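Local coordinates for glycoside Hydrolase (Bacteroides uniformis, PDB 5TA0), which probably hydrolyses agarose-derived galactan chains as a family 86 glycoside hydrolase of a gut bacterium, here an engineered variant with a neoagaro-oligosaccharide bound, at residues V445-P456 and T502-Y513; C429-D437 and P588-Q596. One frame throughout, in Å; residues are numbered along the deposited sequence.

Contact 1 of 2, residues V445-P456 and T502-Y513; sequences VYFIINNLDFKP and TLETEATCVICY
One buried amide, that of Asn451, ties together two loops where a pair of antiparallel strands ends. Its ND2 gives one hydrogen to Glu504 O (2.9 Å) across the contact and the other to Lys455 O in its own loop, both acceptor oxygens lying close to the amide plane, though ND2 meets Glu504 O from above that carbonyl's own plane. Ala507 N closes the type II turn Glu504–Ala507 on Glu504 O from the opposite face. Asn451 OD1 takes Asp453 N at 2.8 Å, which makes an Asx turn. With CG anti to the backbone N (chi1 -171°), the amide reaches between the loops. A leucine here would probably leave Lys455 O and Asp453 N without their mates, take one of two donors from Glu504 O, and let the loops shift. Asn450 faces the other way: its ND2 bonds Thr508 OG1 at 2.9 Å and a water that also meets Glu506 O, while OD1 goes to Ser352. The Glu506 carboxylate, beside the Phe454 ring, pairs with Lys348 and Lys296. Bulky apolar Ile449 and Phe447 suit the buried face packed on strand 25-30; Ile449 CD1 lies 3.9 Å above one face of the Phe447 ring. On the opposite sheet face, Cys512 SG sits at the edge of the Tyr446 ring. Paired backbone bonds from Val445–Tyr513 to Ile449–Cys509 make this a regular antiparallel ladder of a beta-sandwich domain.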
loop_
_atom_site.group_PDB
_atom_site.type_symbol
_atom_site.label_atom_id
_atom_site.label_comp_id
_atom_site.label_asym_id
_atom_site.label_seq_id
_atom_site.Cartn_x
_atom_site.Cartn_y
_atom_site.Cartn_z
ATOM N N VAL A 445 -19.185 -7.125 15.060
ATOM C CA VAL A 445 -17.804 -7.603 14.952
ATOM C C VAL A 445 -17.565 -8.056 13.524
ATOM O O VAL A 445 -18.350 -8.833 12.994
ATOM C CB VAL A 445 -17.509 -8.766 15.911
ATOM C CG1 VAL A 445 -16.031 -9.155 15.866
ATOM C CG2 VAL A 445 -17.911 -8.382 17.322
ATOM N N TYR A 446 -16.472 -7.594 12.925
ATOM C CA TYR A 446 -16.095 -7.895 11.539
ATOM C C TYR A 446 -14.858 -8.749 11.596
ATOM O O TYR A 446 -13.826 -8.324 12.121
ATOM C CB TYR A 446 -15.841 -6.600 10.739
ATOM C CG TYR A 446 -17.031 -5.707 10.777
ATOM C CD1 TYR A 446 -18.111 -5.946 9.933
ATOM C CD2 TYR A 446 -17.121 -4.671 11.701
ATOM C CE1 TYR A 446 -19.236 -5.161 9.990
ATOM C CE2 TYR A 446 -18.254 -3.866 11.766
ATOM C CZ TYR A 446 -19.302 -4.126 10.900
ATOM O OH TYR A 446 -20.455 -3.380 10.954
ATOM N N PHE A 447 -14.970 -9.980 11.090
ATOM C CA PHE A 447 -13.907 -10.969 11.087
ATOM C C PHE A 447 -13.506 -11.192 9.628
ATOM O O PHE A 447 -14.322 -11.674 8.820
ATOM C CB PHE A 447 -14.450 -12.246 11.734
ATOM C CG PHE A 447 -13.444 -13.338 11.993
ATOM C CD1 PHE A 447 -12.070 -13.144 12.038
ATOM C CD2 PHE A 447 -13.939 -14.620 12.279
ATOM C CE1 PHE A 447 -11.211 -14.197 12.323
ATOM C CE2 PHE A 447 -13.085 -15.649 12.598
ATOM C CZ PHE A 447 -11.740 -15.439 12.624
ATOM N N ILE A 448 -12.292 -10.760 9.276
ATOM C CA ILE A 448 -11.851 -10.786 7.867
ATOM C C ILE A 448 -10.802 -11.848 7.700
ATOM O O ILE A 448 -9.852 -11.919 8.471
ATOM C CB ILE A 448 -11.274 -9.423 7.410
ATOM C CG1 ILE A 448 -12.213 -8.261 7.744
ATOM C CG2 ILE A 448 -10.964 -9.443 5.928
ATOM C CD1 ILE A 448 -11.789 -7.424 8.926
ATOM N N ILE A 449 -10.971 -12.700 6.678
ATOM C CA ILE A 449 -10.052 -13.801 6.429
ATOM C C ILE A 449 -9.721 -13.812 4.945
ATOM O O ILE A 449 -10.624 -13.711 4.125
ATOM C CB ILE A 449 -10.623 -15.175 6.879
ATOM C CG1 ILE A 449 -11.260 -15.059 8.280
ATOM C CG2 ILE A 449 -9.557 -16.252 6.809
ATOM C CD1 ILE A 449 -11.968 -16.317 8.757
ATOM N N ASN A 450 -8.431 -13.928 4.644
ATOM C CA ASN A 450 -7.934 -13.880 3.261
ATOM C C ASN A 450 -7.017 -15.063 2.987
ATOM O O ASN A 450 -6.193 -15.435 3.794
ATOM C CB ASN A 450 -7.190 -12.556 3.057
ATOM C CG ASN A 450 -6.545 -12.441 1.682
ATOM O OD1 ASN A 450 -5.355 -12.665 1.516
ATOM N ND2 ASN A 450 -7.352 -12.121 0.697
ATOM N N ASN A 451 -7.158 -15.607 1.774
ATOM C CA ASN A 451 -6.408 -16.776 1.348
ATOM C C ASN A 451 -5.315 -16.381 0.359
ATOM O O ASN A 451 -5.622 -15.852 -0.693
ATOM C CB ASN A 451 -7.408 -17.750 0.701
ATOM C CG ASN A 451 -6.808 -19.108 0.390
ATOM O OD1 ASN A 451 -5.681 -19.436 0.793
ATOM N ND2 ASN A 451 -7.592 -19.917 -0.362
ATOM N N LEU A 452 -4.067 -16.668 0.705
ATOM C CA LEU A 452 -2.908 -16.552 -0.182
ATOM C C LEU A 452 -2.622 -17.842 -0.965
ATOM O O LEU A 452 -1.816 -17.823 -1.892
ATOM C CB LEU A 452 -1.658 -16.171 0.610
ATOM C CG LEU A 452 -1.670 -14.762 1.212
ATOM C CD1 LEU A 452 -0.560 -14.661 2.239
ATOM C CD2 LEU A 452 -1.521 -13.664 0.142
ATOM N N ASP A 453 -3.283 -18.949 -0.611
ATOM C CA ASP A 453 -3.082 -20.215 -1.325
ATOM C C ASP A 453 -3.896 -20.226 -2.624
ATOM O O ASP A 453 -4.839 -19.458 -2.816
ATOM C CB ASP A 453 -3.456 -21.396 -0.412
ATOM C CG ASP A 453 -2.732 -22.700 -0.762
ATOM O OD1 ASP A 453 -1.999 -22.768 -1.779
ATOM O OD2 ASP A 453 -2.929 -23.640 0.025
ATOM N N PHE A 454 -3.488 -21.129 -3.521
ATOM C CA PHE A 454 -4.055 -21.283 -4.864
ATOM C C PHE A 454 -5.012 -22.476 -4.959
ATOM O O PHE A 454 -5.203 -23.064 -6.036
ATOM C CB PHE A 454 -2.911 -21.375 -5.871
ATOM C CG PHE A 454 -2.020 -20.191 -5.808
ATOM C CD1 PHE A 454 -2.383 -19.007 -6.424
ATOM C CD2 PHE A 454 -0.905 -20.220 -5.029
ATOM C CE1 PHE A 454 -1.585 -17.885 -6.321
ATOM C CE2 PHE A 454 -0.108 -19.112 -4.906
ATOM C CZ PHE A 454 -0.446 -17.942 -5.558
ATOM N N LYS A 455 -5.648 -22.785 -3.839
ATOM C CA LYS A 455 -6.715 -23.760 -3.761
ATOM C C LYS A 455 -7.620 -23.343 -2.618
ATOM O O LYS A 455 -7.212 -22.518 -1.786
ATOM C CB LYS A 455 -6.162 -25.164 -3.490
ATOM C CG LYS A 455 -5.325 -25.294 -2.241
ATOM C CD LYS A 455 -4.833 -26.738 -2.068
ATOM C CE LYS A 455 -4.016 -26.907 -0.794
ATOM N NZ LYS A 455 -2.630 -26.369 -0.887
ATOM N N PRO A 456 -8.826 -23.918 -2.552
ATOM C CA PRO A 456 -9.712 -23.643 -1.417
ATOM C C PRO A 456 -9.127 -24.176 -0.123
ATOM O O PRO A 456 -8.352 -25.138 -0.155
ATOM C CB PRO A 456 -11.004 -24.365 -1.792
ATOM C CG PRO A 456 -10.943 -24.508 -3.285
ATOM C CD PRO A 456 -9.512 -24.726 -3.584
ATOM N N THR A 502 -15.489 -22.904 3.973
ATOM C CA THR A 502 -14.486 -23.143 2.944
ATOM C C THR A 502 -14.227 -21.820 2.222
ATOM O O THR A 502 -15.092 -21.308 1.528
ATOM C CB THR A 502 -14.943 -24.207 1.945
ATOM O OG1 THR A 502 -15.118 -25.439 2.662
ATOM C CG2 THR A 502 -13.914 -24.423 0.844
ATOM N N LEU A 503 -13.017 -21.303 2.413
ATOM C CA LEU A 503 -12.605 -20.067 1.746
ATOM C C LEU A 503 -12.002 -20.441 0.399
ATOM O O LEU A 503 -11.098 -21.267 0.319
ATOM C CB LEU A 503 -11.597 -19.340 2.629
ATOM C CG LEU A 503 -11.144 -17.962 2.156
ATOM C CD1 LEU A 503 -12.252 -16.962 1.940
ATOM C CD2 LEU A 503 -10.155 -17.439 3.188
ATOM N N GLU A 504 -12.524 -19.842 -0.661
ATOM C CA GLU A 504 -12.122 -20.183 -2.023
ATOM C C GLU A 504 -10.710 -19.737 -2.366
ATOM O O GLU A 504 -10.061 -19.031 -1.593
ATOM C CB GLU A 504 -13.125 -19.651 -3.040
ATOM C CG GLU A 504 -14.340 -20.561 -3.222
ATOM C CD GLU A 504 -13.970 -21.928 -3.783
ATOM O OE1 GLU A 504 -14.615 -22.913 -3.388
ATOM O OE2 GLU A 504 -13.012 -22.010 -4.563
ATOM N N THR A 505 -10.212 -20.224 -3.493
ATOM C CA THR A 505 -8.876 -19.920 -3.990
ATOM C C THR A 505 -8.647 -18.401 -4.027
ATOM O O THR A 505 -9.417 -17.667 -4.636
ATOM C CB THR A 505 -8.740 -20.468 -5.407
ATOM O OG1 THR A 505 -8.934 -21.885 -5.348
ATOM C CG2 THR A 505 -7.419 -20.140 -6.016
ATOM N N GLU A 506 -7.606 -17.948 -3.338
ATOM C CA GLU A 506 -7.264 -16.500 -3.308
ATOM C C GLU A 506 -8.444 -15.604 -2.902
ATOM O O GLU A 506 -8.496 -14.427 -3.275
ATOM C CB GLU A 506 -6.644 -16.057 -4.645
ATOM C CG GLU A 506 -5.307 -16.681 -4.943
ATOM C CD GLU A 506 -4.771 -16.234 -6.281
ATOM O OE1 GLU A 506 -5.289 -16.728 -7.322
ATOM O OE2 GLU A 506 -3.879 -15.357 -6.322
ATOM N N ALA A 507 -9.388 -16.126 -2.116
ATOM C CA ALA A 507 -10.609 -15.438 -1.819
ATOM C C ALA A 507 -10.519 -14.681 -0.485
ATOM O O ALA A 507 -9.569 -14.859 0.296
ATOM C CB ALA A 507 -11.787 -16.425 -1.797
ATOM N N THR A 508 -11.520 -13.846 -0.252
ATOM C CA THR A 508 -11.658 -13.142 1.029
ATOM C C THR A 508 -13.060 -13.342 1.535
ATOM O O THR A 508 -14.029 -13.312 0.736
ATOM C CB THR A 508 -11.382 -11.630 0.845
ATOM O OG1 THR A 508 -10.125 -11.447 0.202
ATOM C CG2 THR A 508 -11.345 -10.887 2.171
ATOM N N CYS A 509 -13.217 -13.512 2.851
ATOM C CA CYS A 509 -14.516 -13.370 3.464
ATOM C C CYS A 509 -14.485 -12.305 4.559
ATOM O O CYS A 509 -13.456 -12.104 5.217
ATOM C CB CYS A 509 -15.059 -14.683 4.033
ATOM S SG CYS A 509 -14.047 -15.479 5.305
ATOM N N VAL A 510 -15.614 -11.625 4.704
ATOM C CA VAL A 510 -15.866 -10.714 5.828
ATOM C C VAL A 510 -17.108 -11.275 6.520
ATOM O O VAL A 510 -18.200 -11.312 5.909
ATOM C CB VAL A 510 -16.078 -9.250 5.390
ATOM C CG1 VAL A 510 -16.540 -8.379 6.564
ATOM C CG2 VAL A 510 -14.803 -8.689 4.769
ATOM N N ILE A 511 -16.917 -11.716 7.760
ATOM C CA ILE A 511 -17.999 -12.317 8.561
ATOM C C ILE A 511 -18.424 -11.274 9.570
ATOM O O ILE A 511 -17.602 -10.755 10.328
ATOM C CB ILE A 511 -17.513 -13.596 9.246
ATOM C CG1 ILE A 511 -16.986 -14.609 8.216
ATOM C CG2 ILE A 511 -18.642 -14.220 10.080
ATOM C CD1 ILE A 511 -16.032 -15.626 8.759
ATOM N N CYS A 512 -19.703 -10.919 9.539
ATOM C CA CYS A 512 -20.248 -9.862 10.371
ATOM C C CYS A 512 -21.111 -10.494 11.467
ATOM O O CYS A 512 -22.171 -11.041 11.175
ATOM C CB CYS A 512 -21.060 -8.872 9.527
ATOM S SG CYS A 512 -20.230 -8.311 8.012
ATOM N N TYR A 513 -20.636 -10.435 12.704
ATOM C CA TYR A 513 -21.410 -10.936 13.861
ATOM C C TYR A 513 -22.153 -9.767 14.457
ATOM O O TYR A 513 -21.554 -8.722 14.697
ATOM C CB TYR A 513 -20.508 -11.545 14.909
ATOM C CG TYR A 513 -19.667 -12.717 14.444
ATOM C CD1 TYR A 513 -20.083 -14.033 14.614
ATOM C CD2 TYR A 513 -18.448 -12.518 13.819
ATOM C CE1 TYR A 513 -19.315 -15.106 14.201
ATOM C CE2 TYR A 513 -17.675 -13.582 13.390
ATOM C CZ TYR A 513 -18.102 -14.877 13.579
ATOM O OH TYR A 513 -17.317 -15.907 13.142
HETATM O O HOH W 1 -7.451 -12.075 -2.216
#

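Contact 2 of 2, residues C429-D437 and P588-Q596; sequences CDNPDIMCD and PDNFRGDVQ. With EDO (1,2-ethanediol), chain P.
A small, partly buried loop-to-loop contact joins the turn leading into strand 434-441 to the long loop between strands 583-585 and 602-609. A hydrogen bond across it runs from Gly593 N to Asp433 OD1, 2.9 Å long and rather bent (133° at the hydrogen), with the donor nearly in line with the carboxylate C-O bond. Glycine suits position 593 because the backbone here, with positive phi, would press a side chain against the preceding carbonyl. Beside this bond Pro432 turns its ring toward the other loop: CB lies 3.7 Å from Phe591 C, and CG packs against the Asn590 side chain. Pro432 O receives a CA-H...O contact from Arg592, at 3.5 Å from its CA. The turn holding these groups is a type I beta turn, Asn431 to Ile434, overlaid by an Asx turn in which Asn431 OD1 accepts Asp433 N at 2.9 Å from above its carbonyl plane. Proline, with its fixed phi, fits the second position of such a turn. The pairing thus joins the region of the porphyranase-type beta-sandwich domain to what is probably the C-terminal beta domain. Arg592 runs on past the turn with CG anti to its backbone N (chi1 -172°) and bends at chi3, which brings NH1 to 3.3 Å from Met435 SD; the sulfur lies at the edge of the guanidinium, and the two side chains cross at about a right angle. The polarisable, uncharged thioether can lie against this edge without competing for the salt bridges of Arg592 to Glu607 and to Glu359, just past the end of helix 340-358.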
loop_
_atom_site.group_PDB
_atom_site.type_symbol
_atom_site.label_atom_id
_atom_site.label_comp_id
_atom_site.label_asym_id
_atom_site.label_seq_id
_atom_site.Cartn_x
_atom_site.Cartn_y
_atom_site.Cartn_z
ATOM N N CYS A 429 -4.502 -17.559 13.066
ATOM C CA CYS A 429 -4.879 -18.548 12.073
ATOM C C CYS A 429 -3.636 -19.395 11.824
ATOM O O CYS A 429 -2.652 -18.864 11.339
ATOM C CB CYS A 429 -5.525 -17.810 10.874
ATOM S SG CYS A 429 -6.967 -16.828 11.442
ATOM N N ASP A 430 -3.683 -20.705 12.163
ATOM C CA ASP A 430 -2.507 -21.591 12.199
ATOM C C ASP A 430 -1.996 -22.068 10.828
ATOM O O ASP A 430 -1.395 -23.133 10.718
ATOM C CB ASP A 430 -2.746 -22.795 13.156
ATOM C CG ASP A 430 -3.827 -23.758 12.668
ATOM O OD1 ASP A 430 -4.032 -24.816 13.322
ATOM O OD2 ASP A 430 -4.505 -23.478 11.656
ATOM N N ASN A 431 -2.188 -21.246 9.805
ATOM C CA ASN A 431 -1.729 -21.513 8.453
ATOM C C ASN A 431 -1.164 -20.197 7.945
ATOM O O ASN A 431 -1.912 -19.219 7.873
ATOM C CB ASN A 431 -2.928 -21.948 7.612
ATOM C CG ASN A 431 -2.572 -22.239 6.174
ATOM O OD1 ASN A 431 -1.509 -21.837 5.685
ATOM N ND2 ASN A 431 -3.466 -22.949 5.488
ATOM N N PRO A 432 0.128 -20.148 7.605
ATOM C CA PRO A 432 0.682 -18.850 7.172
ATOM C C PRO A 432 0.105 -18.334 5.853
ATOM O O PRO A 432 0.247 -17.145 5.564
ATOM C CB PRO A 432 2.185 -19.098 7.078
ATOM C CG PRO A 432 2.348 -20.553 7.042
ATOM C CD PRO A 432 1.171 -21.192 7.692
ATOM N N ASP A 433 -0.555 -19.189 5.072
ATOM C CA ASP A 433 -1.259 -18.753 3.860
ATOM C C ASP A 433 -2.642 -18.163 4.120
ATOM O O ASP A 433 -3.287 -17.707 3.182
ATOM C CB ASP A 433 -1.379 -19.897 2.853
ATOM C CG ASP A 433 -0.054 -20.309 2.308
ATOM O OD1 ASP A 433 0.768 -19.449 1.956
ATOM O OD2 ASP A 433 0.202 -21.518 2.241
ATOM N N ILE A 434 -3.104 -18.166 5.377
ATOM C CA ILE A 434 -4.385 -17.574 5.748
ATOM C C ILE A 434 -4.121 -16.365 6.630
ATOM O O ILE A 434 -3.536 -16.504 7.708
ATOM C CB ILE A 434 -5.281 -18.604 6.472
ATOM C CG1 ILE A 434 -5.575 -19.777 5.530
ATOM C CG2 ILE A 434 -6.543 -17.940 6.996
ATOM C CD1 ILE A 434 -6.509 -19.452 4.391
ATOM N N MET A 435 -4.541 -15.190 6.168
ATOM C CA MET A 435 -4.397 -13.975 6.973
ATOM C C MET A 435 -5.733 -13.633 7.587
ATOM O O MET A 435 -6.776 -13.831 6.970
ATOM C CB MET A 435 -3.897 -12.827 6.098
ATOM C CG MET A 435 -2.521 -13.077 5.528
ATOM S SD MET A 435 -1.792 -11.673 4.673
ATOM C CE MET A 435 -2.855 -11.602 3.216
ATOM N N CYS A 436 -5.713 -13.147 8.818
ATOM C CA CYS A 436 -6.942 -12.816 9.495
ATOM C C CYS A 436 -6.793 -11.558 10.310
ATOM O O CYS A 436 -5.710 -11.190 10.713
ATOM C CB CYS A 436 -7.418 -13.975 10.381
ATOM S SG CYS A 436 -6.182 -14.650 11.518
ATOM N N ASP A 437 -7.922 -10.892 10.506
ATOM C CA ASP A 437 -7.979 -9.656 11.311
ATOM C C ASP A 437 -9.427 -9.468 11.757
ATOM O O ASP A 437 -10.352 -10.112 11.227
ATOM C CB ASP A 437 -7.448 -8.459 10.476
ATOM C CG ASP A 437 -6.856 -7.337 11.314
ATOM O OD1 ASP A 437 -6.915 -7.349 12.563
ATOM O OD2 ASP A 437 -6.337 -6.398 10.666
ATOM N N PRO A 588 9.644 -23.155 10.343
ATOM C CA PRO A 588 8.567 -23.875 9.655
ATOM C C PRO A 588 8.883 -24.150 8.179
ATOM O O PRO A 588 9.562 -23.361 7.538
ATOM C CB PRO A 588 7.359 -22.929 9.775
ATOM C CG PRO A 588 7.711 -21.919 10.805
ATOM C CD PRO A 588 9.200 -21.833 10.839
ATOM N N ASP A 589 8.375 -25.264 7.659
ATOM C CA ASP A 589 8.412 -25.539 6.216
ATOM C C ASP A 589 7.523 -24.588 5.410
ATOM O O ASP A 589 7.859 -24.264 4.258
ATOM C CB ASP A 589 7.983 -26.987 5.914
ATOM C CG ASP A 589 9.106 -27.987 6.124
ATOM O OD1 ASP A 589 10.229 -27.747 5.628
ATOM O OD2 ASP A 589 8.857 -29.023 6.773
ATOM N N ASN A 590 6.401 -24.163 5.998
ATOM C CA ASN A 590 5.472 -23.254 5.318
ATOM C C ASN A 590 5.689 -21.813 5.768
ATOM O O ASN A 590 5.883 -21.550 6.954
ATOM C CB ASN A 590 4.009 -23.660 5.544
ATOM C CG ASN A 590 3.043 -23.002 4.558
ATOM O OD1 ASN A 590 3.446 -22.474 3.518
ATOM N ND2 ASN A 590 1.755 -23.038 4.878
ATOM N N PHE A 591 5.669 -20.902 4.797
ATOM C CA PHE A 591 5.756 -19.462 5.042
ATOM C C PHE A 591 4.608 -18.768 4.327
ATOM O O PHE A 591 3.846 -19.381 3.586
ATOM C CB PHE A 591 7.136 -18.903 4.631
ATOM C CG PHE A 591 7.556 -19.276 3.241
ATOM C CD1 PHE A 591 8.431 -20.334 3.037
ATOM C CD2 PHE A 591 7.074 -18.595 2.130
ATOM C CE1 PHE A 591 8.822 -20.701 1.755
ATOM C CE2 PHE A 591 7.453 -18.957 0.847
ATOM C CZ PHE A 591 8.334 -20.010 0.653
ATOM N N ARG A 592 4.469 -17.475 4.584
ATOM C CA ARG A 592 3.365 -16.708 4.048
ATOM C C ARG A 592 3.438 -16.580 2.524
ATOM O O ARG A 592 4.365 -15.969 1.981
ATOM C CB ARG A 592 3.401 -15.336 4.720
ATOM C CG ARG A 592 2.221 -14.467 4.422
ATOM C CD ARG A 592 2.512 -13.039 4.752
ATOM N NE ARG A 592 2.723 -12.731 6.169
ATOM C CZ ARG A 592 2.016 -11.856 6.889
ATOM N NH1 ARG A 592 0.964 -11.239 6.376
ATOM N NH2 ARG A 592 2.359 -11.575 8.142
ATOM N N GLY A 593 2.456 -17.153 1.832
ATOM C CA GLY A 593 2.361 -17.065 0.394
ATOM C C GLY A 593 3.184 -18.065 -0.398
ATOM O O GLY A 593 3.593 -19.114 0.125
ATOM N N ASP A 594 3.411 -17.720 -1.658
ATOM C CA ASP A 594 3.819 -18.694 -2.664
ATOM C C ASP A 594 5.323 -18.910 -2.715
ATOM O O ASP A 594 6.113 -18.105 -2.216
ATOM C CB ASP A 594 3.241 -18.328 -4.040
ATOM C CG ASP A 594 3.994 -17.227 -4.734
ATOM O OD1 ASP A 594 3.774 -16.041 -4.394
ATOM O OD2 ASP A 594 4.811 -17.509 -5.634
ATOM N N VAL A 595 5.740 -20.019 -3.329
ATOM C CA VAL A 595 7.171 -20.372 -3.355
ATOM C C VAL A 595 8.001 -19.583 -4.378
ATOM O O VAL A 595 9.210 -19.772 -4.475
ATOM C CB VAL A 595 7.422 -21.894 -3.547
ATOM C CG1 VAL A 595 6.797 -22.678 -2.402
ATOM C CG2 VAL A 595 6.929 -22.375 -4.911
ATOM N N GLN A 596 7.350 -18.684 -5.119
ATOM C CA GLN A 596 8.025 -17.727 -5.982
ATOM C C GLN A 596 8.672 -18.422 -7.194
ATOM O O GLN A 596 9.715 -17.976 -7.675
ATOM C CB GLN A 596 9.035 -16.866 -5.204
ATOM C CG GLN A 596 8.389 -16.169 -4.023
ATOM C CD GLN A 596 9.272 -15.133 -3.365
ATOM O OE1 GLN A 596 10.298 -14.725 -3.904
ATOM N NE2 GLN A 596 8.849 -14.673 -2.174
HETATM C C1 EDO P . 11.346 -21.345 -2.998
HETATM O O1 EDO P . 11.034 -21.584 -4.379
HETATM C C2 EDO P . 12.789 -21.756 -2.776
HETATM O O2 EDO P . 13.651 -21.017 -3.653
#

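How the contacts relate
The centres of the two contacts lie about 13 Å apart, on the same side of the chain's centre. Strands 434-441 and 444-451 follow each other in sequence and are neighbours in one mixed sheet, so the sheet carries segment 429-437 of contact 2 directly into contact 1. Along the chain contact 1 is nested between the two halves of contact 2, whose second segment falls in the C-terminal family region. They meet where Leu452 N probably bonds to Asp433 O at 2.8 Å and where Leu452 CD1 packs on Arg592 CG at 3.5 Å. Contact 1 thus pairs two inner strands of the sheet, and contact 2 joins the loop end of the neighbouring strand to the region that follows; helix 340-358 touches both.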